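2-oxoglutarate-dependent dioxygenase tropC (Talaromyces stipitatus, PDB 6XJJ) uses non-haem iron and 2-oxoglutarate to carry out an oxidation step in the biosynthesis of tropolone-class fungal maleic anhydrides. Local coordinates at residues D242-Q254 with Y312-L324. Numbering follows the deposited sequence.
With FE (Fe (III) ion), chain B.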
# COMPACT_ATOMS: atom_id res chain seq x y z
N ASP A 242 2.80 -3.03 -15.14
CA ASP A 242 3.37 -1.69 -15.01
C ASP A 242 2.30 -0.66 -14.70
O ASP A 242 1.40 -0.42 -15.51
CB ASP A 242 4.11 -1.34 -16.30
CG ASP A 242 4.84 -0.02 -16.22
OD1 ASP A 242 4.65 0.73 -15.24
OD2 ASP A 242 5.66 0.27 -17.12
N HIS A 243 2.41 -0.04 -13.53
CA HIS A 243 1.50 1.02 -13.14
C HIS A 243 2.22 1.98 -12.21
O HIS A 243 3.34 1.71 -11.75
CB HIS A 243 0.25 0.47 -12.44
CG HIS A 243 0.53 -0.10 -11.09
ND1 HIS A 243 1.14 -1.32 -10.90
CD2 HIS A 243 0.28 0.39 -9.85
CE1 HIS A 243 1.26 -1.56 -9.61
NE2 HIS A 243 0.75 -0.53 -8.95
N THR A 244 1.58 3.11 -11.95
CA THR A 244 1.85 3.91 -10.77
C THR A 244 0.64 3.85 -9.86
O THR A 244 -0.49 3.59 -10.30
CB THR A 244 2.15 5.38 -11.12
OG1 THR A 244 0.99 5.97 -11.73
CG2 THR A 244 3.31 5.47 -12.07
N ASP A 245 0.88 4.10 -8.58
CA ASP A 245 -0.20 4.26 -7.63
C ASP A 245 -0.72 5.69 -7.74
O ASP A 245 0.05 6.63 -7.93
CB ASP A 245 0.27 3.97 -6.21
CG ASP A 245 0.70 2.52 -6.02
OD1 ASP A 245 0.39 1.67 -6.88
OD2 ASP A 245 1.37 2.23 -5.00
N PHE A 246 -2.05 5.86 -7.63
CA PHE A 246 -2.61 7.18 -7.85
C PHE A 246 -2.58 8.04 -6.58
O PHE A 246 -2.52 9.27 -6.67
CB PHE A 246 -4.05 7.08 -8.35
CG PHE A 246 -4.62 8.39 -8.87
CD1 PHE A 246 -4.38 8.78 -10.18
CD2 PHE A 246 -5.38 9.23 -8.05
CE1 PHE A 246 -4.89 9.97 -10.67
CE2 PHE A 246 -5.89 10.42 -8.55
CZ PHE A 246 -5.64 10.79 -9.86
N GLY A 247 -2.60 7.41 -5.40
CA GLY A 247 -2.77 8.14 -4.15
C GLY A 247 -1.56 8.91 -3.66
O GLY A 247 -0.81 9.51 -4.45
N CYS A 248 -1.37 8.93 -2.34
CA CYS A 248 -0.28 9.65 -1.71
C CYS A 248 0.82 8.72 -1.22
O CYS A 248 1.96 8.82 -1.69
CB CYS A 248 -0.83 10.48 -0.54
SG CYS A 248 -2.04 11.76 -1.00
N VAL A 249 0.51 7.80 -0.31
CA VAL A 249 1.48 6.90 0.28
C VAL A 249 0.92 5.48 0.21
O VAL A 249 -0.29 5.28 0.41
CB VAL A 249 1.82 7.29 1.74
CG1 VAL A 249 2.82 6.30 2.35
CG2 VAL A 249 2.35 8.72 1.79
N SER A 250 1.77 4.51 -0.10
CA SER A 250 1.39 3.11 -0.07
C SER A 250 2.38 2.36 0.82
O SER A 250 3.57 2.66 0.81
CB SER A 250 1.38 2.48 -1.47
OG SER A 250 0.46 3.15 -2.33
N ILE A 251 1.86 1.40 1.58
CA ILE A 251 2.66 0.62 2.52
C ILE A 251 2.38 -0.85 2.25
O ILE A 251 1.24 -1.30 2.41
CB ILE A 251 2.34 0.96 3.99
CG1 ILE A 251 2.39 2.46 4.23
CG2 ILE A 251 3.36 0.25 4.88
CD1 ILE A 251 1.89 2.89 5.59
N LEU A 252 3.41 -1.59 1.88
CA LEU A 252 3.27 -2.97 1.43
C LEU A 252 3.96 -3.90 2.40
O LEU A 252 5.05 -3.60 2.89
CB LEU A 252 3.87 -3.14 0.03
CG LEU A 252 3.83 -4.50 -0.68
CD1 LEU A 252 2.43 -4.81 -1.18
CD2 LEU A 252 4.86 -4.54 -1.81
N LEU A 253 3.33 -5.03 2.68
CA LEU A 253 3.92 -6.10 3.47
C LEU A 253 4.14 -7.31 2.57
O LEU A 253 3.17 -7.92 2.11
CB LEU A 253 3.02 -6.47 4.65
CG LEU A 253 3.45 -7.67 5.50
CD1 LEU A 253 4.78 -7.42 6.19
CD2 LEU A 253 2.37 -8.02 6.52
N GLN A 254 5.40 -7.66 2.33
CA GLN A 254 5.69 -8.82 1.51
C GLN A 254 5.88 -10.03 2.41
O GLN A 254 5.94 -9.92 3.63
CB GLN A 254 6.93 -8.60 0.65
CG GLN A 254 7.02 -7.28 -0.02
CD GLN A 254 8.15 -7.28 -0.99
OE1 GLN A 254 8.68 -8.33 -1.31
NE2 GLN A 254 8.70 -6.11 -1.24
N TYR A 312 1.85 -13.97 -1.16
CA TYR A 312 0.86 -13.11 -0.54
C TYR A 312 1.48 -11.75 -0.28
O TYR A 312 2.70 -11.62 -0.13
CB TYR A 312 0.36 -13.71 0.77
CG TYR A 312 -0.41 -15.00 0.59
CD1 TYR A 312 -1.60 -15.03 -0.14
CD2 TYR A 312 0.08 -16.20 1.08
CE1 TYR A 312 -2.30 -16.20 -0.31
CE2 TYR A 312 -0.61 -17.38 0.90
CZ TYR A 312 -1.79 -17.38 0.20
OH TYR A 312 -2.48 -18.56 0.02
N SER A 313 0.64 -10.72 -0.24
CA SER A 313 1.08 -9.41 0.20
C SER A 313 -0.13 -8.62 0.66
O SER A 313 -1.27 -8.90 0.28
CB SER A 313 1.85 -8.68 -0.91
OG SER A 313 1.03 -8.47 -2.04
N VAL A 314 0.12 -7.63 1.52
CA VAL A 314 -0.92 -6.74 2.02
C VAL A 314 -0.51 -5.32 1.66
O VAL A 314 0.55 -4.84 2.07
CB VAL A 314 -1.13 -6.89 3.53
CG1 VAL A 314 -2.16 -5.88 4.02
CG2 VAL A 314 -1.59 -8.30 3.86
N ALA A 315 -1.36 -4.65 0.90
CA ALA A 315 -1.08 -3.32 0.39
C ALA A 315 -2.10 -2.38 1.00
O ALA A 315 -3.31 -2.60 0.87
CB ALA A 315 -1.16 -3.29 -1.14
N PHE A 316 -1.62 -1.36 1.69
CA PHE A 316 -2.48 -0.32 2.24
C PHE A 316 -2.08 1.01 1.63
O PHE A 316 -0.90 1.25 1.38
CB PHE A 316 -2.48 -0.43 3.81
CG PHE A 316 -2.91 0.81 4.60
CD1 PHE A 316 -2.84 2.11 4.13
CD2 PHE A 316 -3.79 0.58 5.65
CE1 PHE A 316 -3.33 3.17 4.88
CE2 PHE A 316 -4.32 1.64 6.38
CZ PHE A 316 -4.10 2.93 5.98
N PHE A 317 -3.09 1.82 1.32
CA PHE A 317 -2.85 3.07 0.61
C PHE A 317 -3.56 4.20 1.32
O PHE A 317 -4.60 4.00 1.97
CB PHE A 317 -3.32 3.07 -0.88
CG PHE A 317 -3.07 1.78 -1.63
CD1 PHE A 317 -3.50 0.56 -1.14
CD2 PHE A 317 -2.23 1.77 -2.74
CE1 PHE A 317 -3.25 -0.62 -1.82
CE2 PHE A 317 -1.95 0.59 -3.39
CZ PHE A 317 -2.45 -0.60 -2.93
N LEU A 318 -2.98 5.39 1.19
CA LEU A 318 -3.55 6.63 1.68
C LEU A 318 -3.77 7.54 0.47
O LEU A 318 -2.81 7.97 -0.17
CB LEU A 318 -2.63 7.27 2.71
CG LEU A 318 -2.99 8.70 3.16
CD1 LEU A 318 -4.36 8.73 3.82
CD2 LEU A 318 -1.92 9.24 4.10
N ASN A 319 -5.04 7.82 0.17
CA ASN A 319 -5.41 8.67 -0.95
C ASN A 319 -5.78 10.06 -0.45
O ASN A 319 -6.02 10.28 0.74
CB ASN A 319 -6.58 8.06 -1.73
CG ASN A 319 -6.20 6.77 -2.43
OD1 ASN A 319 -5.05 6.56 -2.81
ND2 ASN A 319 -7.17 5.87 -2.56
N GLY A 320 -5.83 11.01 -1.39
CA GLY A 320 -6.41 12.31 -1.09
C GLY A 320 -7.85 12.19 -0.63
O GLY A 320 -8.55 11.20 -0.89
N ASN A 321 -8.28 13.22 0.09
CA ASN A 321 -9.62 13.20 0.65
C ASN A 321 -10.70 13.48 -0.38
O ASN A 321 -10.46 13.97 -1.49
CB ASN A 321 -9.71 14.19 1.81
CG ASN A 321 -9.69 13.48 3.15
OD1 ASN A 321 -10.18 12.35 3.25
ND2 ASN A 321 -9.09 14.09 4.15
N LEU A 322 -11.93 13.12 0.02
CA LEU A 322 -13.11 13.23 -0.81
C LEU A 322 -13.52 14.69 -1.03
O LEU A 322 -14.29 14.97 -1.95
CB LEU A 322 -14.26 12.46 -0.15
CG LEU A 322 -15.61 12.32 -0.84
CD1 LEU A 322 -15.48 11.41 -2.06
CD2 LEU A 322 -16.66 11.79 0.13
N ASN A 323 -13.02 15.60 -0.19
CA ASN A 323 -13.30 17.02 -0.30
C ASN A 323 -12.06 17.88 -0.51
O ASN A 323 -12.20 19.06 -0.84
CB ASN A 323 -14.00 17.53 0.97
CG ASN A 323 -15.40 16.97 1.14
OD1 ASN A 323 -15.72 16.38 2.17
ND2 ASN A 323 -16.26 17.21 0.15
N LEU A 324 -10.86 17.32 -0.36
CA LEU A 324 -9.65 18.13 -0.19
C LEU A 324 -9.06 18.44 -1.55
O LEU A 324 -8.65 17.53 -2.28
CB LEU A 324 -8.65 17.38 0.69
CG LEU A 324 -7.43 18.15 1.19
CD1 LEU A 324 -7.89 19.21 2.19
CD2 LEU A 324 -6.42 17.22 1.82
FE FE B . 0.99 -0.69 -6.73
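Phe-317 and Ser-250 face each other as a non-hydrogen-bonded pair of antiparallel strands 249-253 and 312-318, on the same sheet face as the iron. With chi1 at -39°, CG of Phe-317 stays beside its backbone N and the ring turns toward the metal. Its CB lies 4.0 Å from Ser-250 OG, and CG and CD2 pass that same hydroxyl, which approaches the ring obliquely. CE2, one atom farther out, also faces Asp-245 OD2 at 4.0 Å. There the ring crosses the carboxylate steeply, the two planes 68° apart.

The pairing is a worked example of how a strand pair in the jelly-roll core of a 2-oxoglutarate oxygenase supports its metal centre. Further along this face, Leu-252 CD1 meets Ala-315 CB at 3.9 Å; the other face, bearing Ile-251 and Phe-316, packs on helix 171-204. Beyond the loop 245-247 the ladder begins with a classic beta bulge: Leu-318 O accepts Cys-248 N at 2.8 Å and, weakly, Val-249 N.

His-243 NE2 binds the iron at 2.2 Å and Asp-245 OD1 at 2.4 Å, with His-302 completing the protein triad. Ser-250 OG donates to Asp-245 OD2 over 3.0 Å, from 40° above the carboxylate plane, while Asn-284 supplies a second bond. One carboxylate oxygen thus ligates iron while the other is held by second-shell donors, an arrangement that should limit rotation of the carboxylate.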